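Local coordinates for fibrillarin-like pre-rrna processing protein (Methanocaldococcus jannaschii, PDB 1G8S) that probably transfers methyl groups from S-adenosyl-L-methionine to ribose 2'-hydroxyls of rRNA and tRNA at sites chosen by a guide RNA, at residues 24-29 against 49-54; 57-62 against 86-91; 77-82 against 145-150. All coordinates share one frame; numbering follows the deposited sequence.

Interaction 1: residues 24-29 against 49-54; sequences RIATKS and YRIWNP
Thr-27 and Arg-50 form the hydrogen-bonded pair between two antiparallel strands. Arg-50 N gives a bond to Thr-27 O at 2.9 Å, and Thr-27 N returns a longer one to Arg-50 O at 3.2 Å. Two residues along each strand, Trp-52 N donates to Ile-25 O at 2.9 Å in a nearly straight bond (169°). A water extends the pairing there: it accepts from Ile-25 N and donates to Trp-52 O. Ala-26 with Ile-51 and Lys-28 with Tyr-49 are the non-hydrogen-bonded pairs.

The apolar contacts split between two faces. On the Trp-52 side, Thr-27 CG2 meets ring atom CE3 of Trp-52 at 3.6 Å, and Ile-25 CD1 reaches the same CE3 at 3.8 Å. Ile-25 gets there because CG1 sits between the backbone N and carbonyl carbon (chi1 59°). Strand 24-28 is the middle one of the five-stranded N-terminal antiparallel sheet, with 47-51 beside it. Helices 58-64 and 87-95 pack on this face, where the Trp-52 ring stacks on His-91.

On the other face, Ala-26 CB lies 4.1 Å from Ile-51 CD1. Lys-28 runs alongside Tyr-49, pointing the same way, with CE 3.4 Å from the tyrosine OH.

Polar ends find partners outside the segments. Buried Arg-50 makes salt bridges to Glu-39 and Asp-94, and buried Thr-27 OG1 bonds to Asp-94. Lys-28 pairs with Glu-47.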
loop_
_atom_site.group_PDB
_atom_site.type_symbol
_atom_site.label_atom_id
_atom_site.label_comp_id
_atom_site.label_asym_id
_atom_site.label_seq_id
_atom_site.Cartn_x
_atom_site.Cartn_y
_atom_site.Cartn_z
ATOM N N ARG A 24 1.704 18.081 -3.377
ATOM C CA ARG A 24 3.140 18.332 -3.441
ATOM C C ARG A 24 3.824 17.540 -2.347
ATOM O O ARG A 24 3.244 17.298 -1.285
ATOM C CB ARG A 24 3.462 19.817 -3.227
ATOM C CG ARG A 24 2.904 20.778 -4.259
ATOM C CD ARG A 24 3.513 22.165 -4.063
ATOM N NE ARG A 24 3.051 23.126 -5.062
ATOM C CZ ARG A 24 1.829 23.646 -5.088
ATOM N NH1 ARG A 24 0.941 23.303 -4.166
ATOM N NH2 ARG A 24 1.492 24.510 -6.037
ATOM N N ILE A 25 5.068 17.145 -2.593
ATOM C CA ILE A 25 5.825 16.405 -1.605
ATOM C C ILE A 25 7.244 16.949 -1.578
ATOM O O ILE A 25 7.663 17.645 -2.504
ATOM C CB ILE A 25 5.873 14.889 -1.918
ATOM C CG1 ILE A 25 6.501 14.662 -3.298
ATOM C CG2 ILE A 25 4.468 14.288 -1.846
ATOM C CD1 ILE A 25 6.730 13.197 -3.601
ATOM N N ALA A 26 7.974 16.635 -0.513
ATOM C CA ALA A 26 9.344 17.107 -0.373
ATOM C C ALA A 26 10.172 16.222 0.550
ATOM O O ALA A 26 9.645 15.355 1.251
ATOM C CB ALA A 26 9.337 18.547 0.168
ATOM N N THR A 27 11.484 16.430 0.529
ATOM C CA THR A 27 12.387 15.713 1.416
ATOM C C THR A 27 13.169 16.771 2.205
ATOM O O THR A 27 13.240 17.935 1.794
ATOM C CB THR A 27 13.378 14.809 0.632
ATOM O OG1 THR A 27 14.079 15.592 -0.336
ATOM C CG2 THR A 27 12.628 13.696 -0.083
ATOM N N LYS A 28 13.720 16.384 3.350
ATOM C CA LYS A 28 14.508 17.307 4.164
ATOM C C LYS A 28 15.936 17.271 3.649
ATOM O O LYS A 28 16.616 16.254 3.780
ATOM C CB LYS A 28 14.528 16.878 5.628
ATOM C CG LYS A 28 13.439 17.458 6.494
ATOM C CD LYS A 28 13.732 17.117 7.945
ATOM C CE LYS A 28 12.572 17.462 8.851
ATOM N NZ LYS A 28 12.860 17.002 10.236
ATOM N N SER A 29 16.393 18.382 3.092
ATOM C CA SER A 29 17.749 18.458 2.552
ATOM C C SER A 29 18.854 18.134 3.558
ATOM O O SER A 29 18.830 18.606 4.700
ATOM C CB SER A 29 17.995 19.846 1.963
ATOM O OG SER A 29 19.314 19.957 1.441
ATOM N N TYR A 49 13.195 22.194 3.055
ATOM C CA TYR A 49 12.402 21.157 2.415
ATOM C C TYR A 49 12.479 21.348 0.911
ATOM O O TYR A 49 12.053 22.370 0.377
ATOM C CB TYR A 49 10.942 21.212 2.880
ATOM C CG TYR A 49 10.771 20.911 4.351
ATOM C CD1 TYR A 49 10.949 21.908 5.313
ATOM C CD2 TYR A 49 10.458 19.626 4.787
ATOM C CE1 TYR A 49 10.817 21.629 6.671
ATOM C CE2 TYR A 49 10.326 19.333 6.148
ATOM C CZ TYR A 49 10.508 20.346 7.085
ATOM O OH TYR A 49 10.394 20.070 8.429
ATOM N N ARG A 50 13.050 20.360 0.227
ATOM C CA ARG A 50 13.185 20.438 -1.217
ATOM C C ARG A 50 11.965 19.849 -1.902
ATOM O O ARG A 50 11.686 18.664 -1.752
ATOM C CB ARG A 50 14.438 19.679 -1.678
ATOM C CG ARG A 50 15.772 20.358 -1.384
ATOM C CD ARG A 50 16.844 19.809 -2.352
ATOM N NE ARG A 50 16.965 18.378 -2.181
ATOM C CZ ARG A 50 17.156 17.491 -3.154
ATOM N NH1 ARG A 50 17.263 17.865 -4.433
ATOM N NH2 ARG A 50 17.206 16.212 -2.833
ATOM N N ILE A 51 11.240 20.674 -2.651
ATOM C CA ILE A 51 10.065 20.201 -3.363
ATOM C C ILE A 51 10.537 19.173 -4.397
ATOM O O ILE A 51 11.376 19.467 -5.250
ATOM C CB ILE A 51 9.321 21.362 -4.051
ATOM C CG1 ILE A 51 8.890 22.392 -2.995
ATOM C CG2 ILE A 51 8.096 20.840 -4.788
ATOM C CD1 ILE A 51 7.962 21.832 -1.925
ATOM N N TRP A 52 9.977 17.976 -4.288
ATOM C CA TRP A 52 10.318 16.819 -5.126
ATOM C C TRP A 52 9.375 16.755 -6.334
ATOM O O TRP A 52 8.238 16.279 -6.244
ATOM C CB TRP A 52 10.195 15.594 -4.230
ATOM C CG TRP A 52 10.838 14.342 -4.693
ATOM C CD1 TRP A 52 11.488 14.118 -5.877
ATOM C CD2 TRP A 52 10.854 13.107 -3.978
ATOM N NE1 TRP A 52 11.902 12.805 -5.940
ATOM C CE2 TRP A 52 11.526 12.162 -4.787
ATOM C CE3 TRP A 52 10.361 12.703 -2.727
ATOM C CZ2 TRP A 52 11.718 10.835 -4.384
ATOM C CZ3 TRP A 52 10.549 11.387 -2.326
ATOM C CH2 TRP A 52 11.227 10.464 -3.157
ATOM N N ASN A 53 9.875 17.238 -7.468
ATOM C CA ASN A 53 9.115 17.335 -8.711
ATOM C C ASN A 53 8.828 16.011 -9.424
ATOM O O ASN A 53 9.742 15.363 -9.935
ATOM C CB ASN A 53 9.856 18.287 -9.656
ATOM C CG ASN A 53 8.975 18.828 -10.766
ATOM O OD1 ASN A 53 9.315 19.825 -11.403
ATOM N ND2 ASN A 53 7.844 18.178 -11.009
ATOM N N PRO A 54 7.548 15.609 -9.488
ATOM C CA PRO A 54 7.156 14.356 -10.147
ATOM C C PRO A 54 7.419 14.364 -11.650
ATOM O O PRO A 54 7.454 13.307 -12.287
ATOM C CB PRO A 54 5.666 14.236 -9.814
ATOM C CG PRO A 54 5.233 15.678 -9.706
ATOM C CD PRO A 54 6.367 16.304 -8.937
HETATM O O HOH W 1 5.969 17.769 -5.369
#

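Interaction 2: residues 57-62 against 86-91; sequences SKLAAA and GTTPSH. With MET (methionine), chain B.
Ser-57 OG is anti to the backbone N (chi1 172°), which sets it beside Thr-88. Thr-88 turns OG1 to lie opposite its carbonyl carbon (chi1 -60°), and the two hydroxyls meet. Ser-57 OG donates to Thr-88 OG1 at 2.6 Å. Ser-57 is also the N-cap residue of helix 58-64. Its OG accepts the weak capping bond from Ala-60 N at 3.5 Å, and Trp-52 NE1 also bonds to it. Its proton can therefore go to the threonine while its lone pairs take the two N-H groups.

Thr-88 passes the chain of bonds on to the bound methionine. Its backbone N gives a bond to methionine OXT at 3.1 Å (163°), and the grip on the carboxylate rests on this amide. The hydroxyl lies at the other oxygen. Thr-88 OG1 is modelled only 2.4 Å from methionine O, so the exact length is doubtful. Ser-84 OG adds a further bond to the ligand.

This is the start of helix 87-95, just after strand 77-81 in the Rossmann-like methyltransferase fold. Thr-87 and Thr-88 are predicted S-adenosyl-L-methionine ligands, and the methionine probably marks the place of that part of the cofactor. The carboxylate lies at the N-terminal end of the helix, whose dipole would be expected to favour its negative charge. Gly-86 is the N-cap; in its conformation a CB would be jammed against the preceding carbonyl O.

Apolar groups flank the hydroxyl pair. Ser-57 CB touches Thr-87 CG2 at 4.0 Å, and Leu-59 CB touches Thr-88 CG2 at 4.0 Å. Lys-58 NZ comes within 3.4 Å of the methionine N, and its salt bridge is to Asp-150.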
loop_
_atom_site.group_PDB
_atom_site.type_symbol
_atom_site.label_atom_id
_atom_site.label_comp_id
_atom_site.label_asym_id
_atom_site.label_seq_id
_atom_site.Cartn_x
_atom_site.Cartn_y
_atom_site.Cartn_z
ATOM N N SER A 57 11.205 13.264 -11.506
ATOM C CA SER A 57 11.587 12.089 -10.736
ATOM C C SER A 57 10.453 11.070 -10.742
ATOM O O SER A 57 9.354 11.335 -10.231
ATOM C CB SER A 57 11.917 12.486 -9.294
ATOM O OG SER A 57 12.121 11.350 -8.480
ATOM N N LYS A 58 10.713 9.904 -11.321
ATOM C CA LYS A 58 9.697 8.867 -11.391
ATOM C C LYS A 58 9.245 8.398 -10.015
ATOM O O LYS A 58 8.114 7.944 -9.870
ATOM C CB LYS A 58 10.208 7.668 -12.196
ATOM C CG LYS A 58 10.536 8.019 -13.636
ATOM C CD LYS A 58 11.003 6.803 -14.418
ATOM C CE LYS A 58 11.676 7.238 -15.710
ATOM N NZ LYS A 58 12.898 8.049 -15.423
ATOM N N LEU A 59 10.124 8.495 -9.021
ATOM C CA LEU A 59 9.773 8.066 -7.666
ATOM C C LEU A 59 8.772 9.064 -7.081
ATOM O O LEU A 59 7.787 8.665 -6.442
ATOM C CB LEU A 59 11.017 7.974 -6.776
ATOM C CG LEU A 59 10.799 7.543 -5.317
ATOM C CD1 LEU A 59 9.846 6.355 -5.270
ATOM C CD2 LEU A 59 12.122 7.205 -4.646
ATOM N N ALA A 60 9.013 10.351 -7.306
ATOM C CA ALA A 60 8.082 11.375 -6.822
ATOM C C ALA A 60 6.742 11.193 -7.539
ATOM O O ALA A 60 5.669 11.317 -6.929
ATOM C CB ALA A 60 8.647 12.766 -7.081
ATOM N N ALA A 61 6.792 10.882 -8.837
ATOM C CA ALA A 61 5.579 10.661 -9.615
ATOM C C ALA A 61 4.767 9.497 -9.031
ATOM O O ALA A 61 3.536 9.572 -8.943
ATOM C CB ALA A 61 5.936 10.372 -11.081
ATOM N N ALA A 62 5.446 8.421 -8.635
ATOM C CA ALA A 62 4.763 7.266 -8.076
ATOM C C ALA A 62 4.064 7.639 -6.765
ATOM O O ALA A 62 2.928 7.227 -6.535
ATOM C CB ALA A 62 5.745 6.135 -7.829
ATOM N N GLY A 86 21.271 13.093 -11.107
ATOM C CA GLY A 86 21.272 13.355 -9.678
ATOM C C GLY A 86 19.939 13.672 -9.017
ATOM O O GLY A 86 19.865 13.700 -7.787
ATOM N N THR A 87 18.897 13.895 -9.811
ATOM C CA THR A 87 17.573 14.242 -9.280
ATOM C C THR A 87 17.024 13.280 -8.228
ATOM O O THR A 87 16.951 13.624 -7.046
ATOM C CB THR A 87 16.534 14.380 -10.412
ATOM O OG1 THR A 87 16.969 15.386 -11.338
ATOM C CG2 THR A 87 15.173 14.787 -9.849
ATOM N N THR A 88 16.643 12.072 -8.635
ATOM C CA THR A 88 16.099 11.130 -7.665
ATOM C C THR A 88 17.117 10.694 -6.614
ATOM O O THR A 88 16.777 10.546 -5.441
ATOM C CB THR A 88 15.466 9.905 -8.366
ATOM O OG1 THR A 88 14.411 10.351 -9.225
ATOM C CG2 THR A 88 14.901 8.929 -7.347
ATOM N N PRO A 89 18.390 10.471 -7.006
ATOM C CA PRO A 89 19.346 10.065 -5.971
ATOM C C PRO A 89 19.497 11.122 -4.857
ATOM O O PRO A 89 19.718 10.770 -3.703
ATOM C CB PRO A 89 20.645 9.870 -6.757
ATOM C CG PRO A 89 20.137 9.358 -8.081
ATOM C CD PRO A 89 18.952 10.270 -8.357
ATOM N N SER A 90 19.381 12.402 -5.207
ATOM C CA SER A 90 19.524 13.457 -4.201
ATOM C C SER A 90 18.405 13.330 -3.163
ATOM O O SER A 90 18.660 13.408 -1.960
ATOM C CB SER A 90 19.515 14.852 -4.847
ATOM O OG SER A 90 18.282 15.168 -5.464
ATOM N N HIS A 91 17.185 13.089 -3.630
ATOM C CA HIS A 91 16.050 12.932 -2.715
ATOM C C HIS A 91 16.122 11.644 -1.905
ATOM O O HIS A 91 15.805 11.630 -0.706
ATOM C CB HIS A 91 14.730 13.023 -3.486
ATOM C CG HIS A 91 14.355 14.427 -3.849
ATOM N ND1 HIS A 91 14.502 14.945 -5.117
ATOM C CD2 HIS A 91 13.867 15.435 -3.086
ATOM C CE1 HIS A 91 14.120 16.211 -5.120
ATOM N NE2 HIS A 91 13.730 16.531 -3.899
HETATM N N MET B . 15.644 9.414 -13.974
HETATM C CA MET B . 16.425 10.595 -13.515
HETATM C C MET B . 16.408 10.665 -11.996
HETATM O O MET B . 15.356 10.327 -11.420
HETATM C CB MET B . 15.825 11.877 -14.089
HETATM C CG MET B . 16.727 13.078 -13.941
HETATM S SD MET B . 18.343 12.694 -14.616
HETATM C CE MET B . 17.912 12.360 -16.332
HETATM O OXT MET B . 17.435 11.057 -11.406
#

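Interaction 3: residues 77-82 against 145-150; sequences KILYLG and DVIYED. With MET (methionine), chain B.
Strands 77-81 and 146-149 run parallel, at 20° to each other: Leu-79 N and Leu-81 N donate to Val-146 O and Tyr-148 O, Leu-79 O and Leu-81 O accept from Tyr-148 N and Asp-150 N, and Lys-77 O accepts from both Asp-145 N and Val-146 N.

Asp-145 OD2 accepts from Lys-77 N at 2.9 Å through its anti lone pair, and OD1 has a salt bridge to Lys-169. Tyr-80 has CG anti to the backbone N (chi1 -169°), and so does Tyr-148, which lays the rings side by side. Their planes are 27° apart and slid past each other, with Tyr-80 CE1 3.2 Å from Tyr-148 CD2. On the opposite face Leu-79 CB lies 4.0 Å from Ile-147 CG1.

A water accepts from Tyr-80 OH and from the methionine N, and donates to Asp-150 OD2. Asp-150, the Lys-58 partner and a predicted S-adenosyl-L-methionine ligand, has OD2 3.0 Å from the methionine N.

The two strands are central in the seven-stranded Rossmann-like sheet. Strand 100-105 flanks 77-81, and strand 172-179 flanks the other partner. Helix 156-167 packs against Leu-79 and Ile-147, and helix 87-95 against Tyr-80.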
loop_
_atom_site.group_PDB
_atom_site.type_symbol
_atom_site.label_atom_id
_atom_site.label_comp_id
_atom_site.label_asym_id
_atom_site.label_seq_id
_atom_site.Cartn_x
_atom_site.Cartn_y
_atom_site.Cartn_z
ATOM N N LYS A 77 19.773 0.882 3.257
ATOM C CA LYS A 77 20.926 0.770 2.377
ATOM C C LYS A 77 20.220 0.528 1.050
ATOM O O LYS A 77 19.436 -0.418 0.916
ATOM C CB LYS A 77 21.803 -0.424 2.751
ATOM C CG LYS A 77 22.644 -0.203 3.990
ATOM C CD LYS A 77 23.587 -1.369 4.213
ATOM C CE LYS A 77 24.477 -1.139 5.419
ATOM N NZ LYS A 77 25.399 -2.290 5.648
ATOM N N ILE A 78 20.479 1.397 0.084
ATOM C CA ILE A 78 19.822 1.310 -1.209
ATOM C C ILE A 78 20.798 1.140 -2.361
ATOM O O ILE A 78 21.846 1.789 -2.393
ATOM C CB ILE A 78 19.000 2.594 -1.495
ATOM C CG1 ILE A 78 18.030 2.863 -0.342
ATOM C CG2 ILE A 78 18.266 2.482 -2.818
ATOM C CD1 ILE A 78 18.564 3.876 0.634
ATOM N N LEU A 79 20.443 0.251 -3.285
ATOM C CA LEU A 79 21.230 0.031 -4.500
ATOM C C LEU A 79 20.418 0.727 -5.593
ATOM O O LEU A 79 19.298 0.313 -5.912
ATOM C CB LEU A 79 21.358 -1.464 -4.795
ATOM C CG LEU A 79 22.073 -1.776 -6.116
ATOM C CD1 LEU A 79 23.498 -1.227 -6.080
ATOM C CD2 LEU A 79 22.068 -3.275 -6.331
ATOM N N TYR A 80 20.977 1.800 -6.142
ATOM C CA TYR A 80 20.321 2.593 -7.173
ATOM C C TYR A 80 20.875 2.248 -8.555
ATOM O O TYR A 80 22.064 2.451 -8.816
ATOM C CB TYR A 80 20.540 4.091 -6.890
ATOM C CG TYR A 80 19.708 5.011 -7.737
ATOM C CD1 TYR A 80 18.561 5.625 -7.214
ATOM C CD2 TYR A 80 20.029 5.255 -9.077
ATOM C CE1 TYR A 80 17.765 6.448 -7.999
ATOM C CE2 TYR A 80 19.227 6.079 -9.872
ATOM C CZ TYR A 80 18.094 6.671 -9.322
ATOM O OH TYR A 80 17.284 7.469 -10.095
ATOM N N LEU A 81 20.007 1.750 -9.431
ATOM C CA LEU A 81 20.396 1.367 -10.788
ATOM C C LEU A 81 19.693 2.222 -11.832
ATOM O O LEU A 81 18.466 2.283 -11.873
ATOM C CB LEU A 81 20.048 -0.105 -11.040
ATOM C CG LEU A 81 20.517 -1.123 -10.002
ATOM C CD1 LEU A 81 19.987 -2.520 -10.368
ATOM C CD2 LEU A 81 22.049 -1.097 -9.921
ATOM N N GLY A 82 20.465 2.877 -12.693
ATOM C CA GLY A 82 19.859 3.681 -13.735
ATOM C C GLY A 82 20.496 5.037 -13.953
ATOM O O GLY A 82 20.969 5.671 -13.008
ATOM N N ASP A 145 18.753 -3.092 1.656
ATOM C CA ASP A 145 17.361 -3.229 2.074
ATOM C C ASP A 145 16.436 -2.970 0.894
ATOM O O ASP A 145 15.311 -3.476 0.836
ATOM C CB ASP A 145 17.054 -2.203 3.168
ATOM C CG ASP A 145 17.956 -2.348 4.357
ATOM O OD1 ASP A 145 17.753 -3.305 5.130
ATOM O OD2 ASP A 145 18.875 -1.514 4.515
ATOM N N VAL A 146 16.918 -2.175 -0.051
ATOM C CA VAL A 146 16.116 -1.821 -1.208
ATOM C C VAL A 146 16.946 -1.627 -2.464
ATOM O O VAL A 146 18.065 -1.114 -2.407
ATOM C CB VAL A 146 15.358 -0.481 -0.967
ATOM C CG1 VAL A 146 14.528 -0.124 -2.177
ATOM C CG2 VAL A 146 14.478 -0.578 0.286
ATOM N N ILE A 147 16.389 -2.054 -3.588
ATOM C CA ILE A 147 17.021 -1.837 -4.880
ATOM C C ILE A 147 16.008 -0.980 -5.623
ATOM O O ILE A 147 14.815 -1.323 -5.679
ATOM C CB ILE A 147 17.239 -3.140 -5.685
ATOM C CG1 ILE A 147 18.301 -4.010 -5.006
ATOM C CG2 ILE A 147 17.668 -2.786 -7.121
ATOM C CD1 ILE A 147 18.459 -5.392 -5.634
ATOM N N TYR A 148 16.472 0.144 -6.156
ATOM C CA TYR A 148 15.634 1.049 -6.922
ATOM C C TYR A 148 16.209 1.005 -8.328
ATOM O O TYR A 148 17.382 1.326 -8.511
ATOM C CB TYR A 148 15.739 2.484 -6.396
ATOM C CG TYR A 148 14.916 3.464 -7.194
ATOM C CD1 TYR A 148 13.554 3.640 -6.931
ATOM C CD2 TYR A 148 15.472 4.166 -8.265
ATOM C CE1 TYR A 148 12.769 4.479 -7.716
ATOM C CE2 TYR A 148 14.699 5.013 -9.060
ATOM C CZ TYR A 148 13.343 5.163 -8.781
ATOM O OH TYR A 148 12.570 5.971 -9.570
ATOM N N GLU A 149 15.388 0.642 -9.308
ATOM C CA GLU A 149 15.857 0.557 -10.690
ATOM C C GLU A 149 15.055 1.383 -11.692
ATOM O O GLU A 149 13.823 1.327 -11.732
ATOM C CB GLU A 149 15.863 -0.907 -11.127
ATOM C CG GLU A 149 16.253 -1.101 -12.585
ATOM C CD GLU A 149 16.401 -2.559 -12.963
ATOM O OE1 GLU A 149 16.278 -2.866 -14.174
ATOM O OE2 GLU A 149 16.654 -3.386 -12.064
ATOM N N ASP A 150 15.773 2.143 -12.513
ATOM C CA ASP A 150 15.184 2.982 -13.550
ATOM C C ASP A 150 16.077 2.788 -14.774
ATOM O O ASP A 150 16.907 3.640 -15.092
ATOM C CB ASP A 150 15.199 4.450 -13.116
ATOM C CG ASP A 150 14.590 5.380 -14.148
ATOM O OD1 ASP A 150 13.976 4.902 -15.122
ATOM O OD2 ASP A 150 14.718 6.609 -13.977
HETATM N N MET B . 15.644 9.414 -13.974
HETATM C CA MET B . 16.425 10.595 -13.515
HETATM C C MET B . 16.408 10.665 -11.996
HETATM O O MET B . 15.356 10.327 -11.420
HETATM C CB MET B . 15.825 11.877 -14.089
HETATM C CG MET B . 16.727 13.078 -13.941
HETATM S SD MET B . 18.343 12.694 -14.616
HETATM C CE MET B . 17.912 12.360 -16.332
HETATM O OXT MET B . 17.435 11.057 -11.406
HETATM O O HOH W 2 17.367 7.123 -12.835
#

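How the interactions relate
From the N terminus, interaction 1 comes first. It closes a short loop that carries strand 41-44 and pairs two strands of the N-terminal antiparallel sheet. Interaction 2 opens just after it and brings the start of helix 58-64 to the start of helix 87-95. Interaction 3 crosses interaction 2: strand 77-81 lies within the loop of interaction 2, while its partner 145-150 comes much later. It closes the longest loop, which holds helices 87-95 and 108-117. Interaction 2 stands between the others. Arg-50 with Ser-90 joins it to interaction 1, and Pro-89 packed on the Tyr-80 ring joins it to interaction 3. Interactions 2 and 3 share the methionine site.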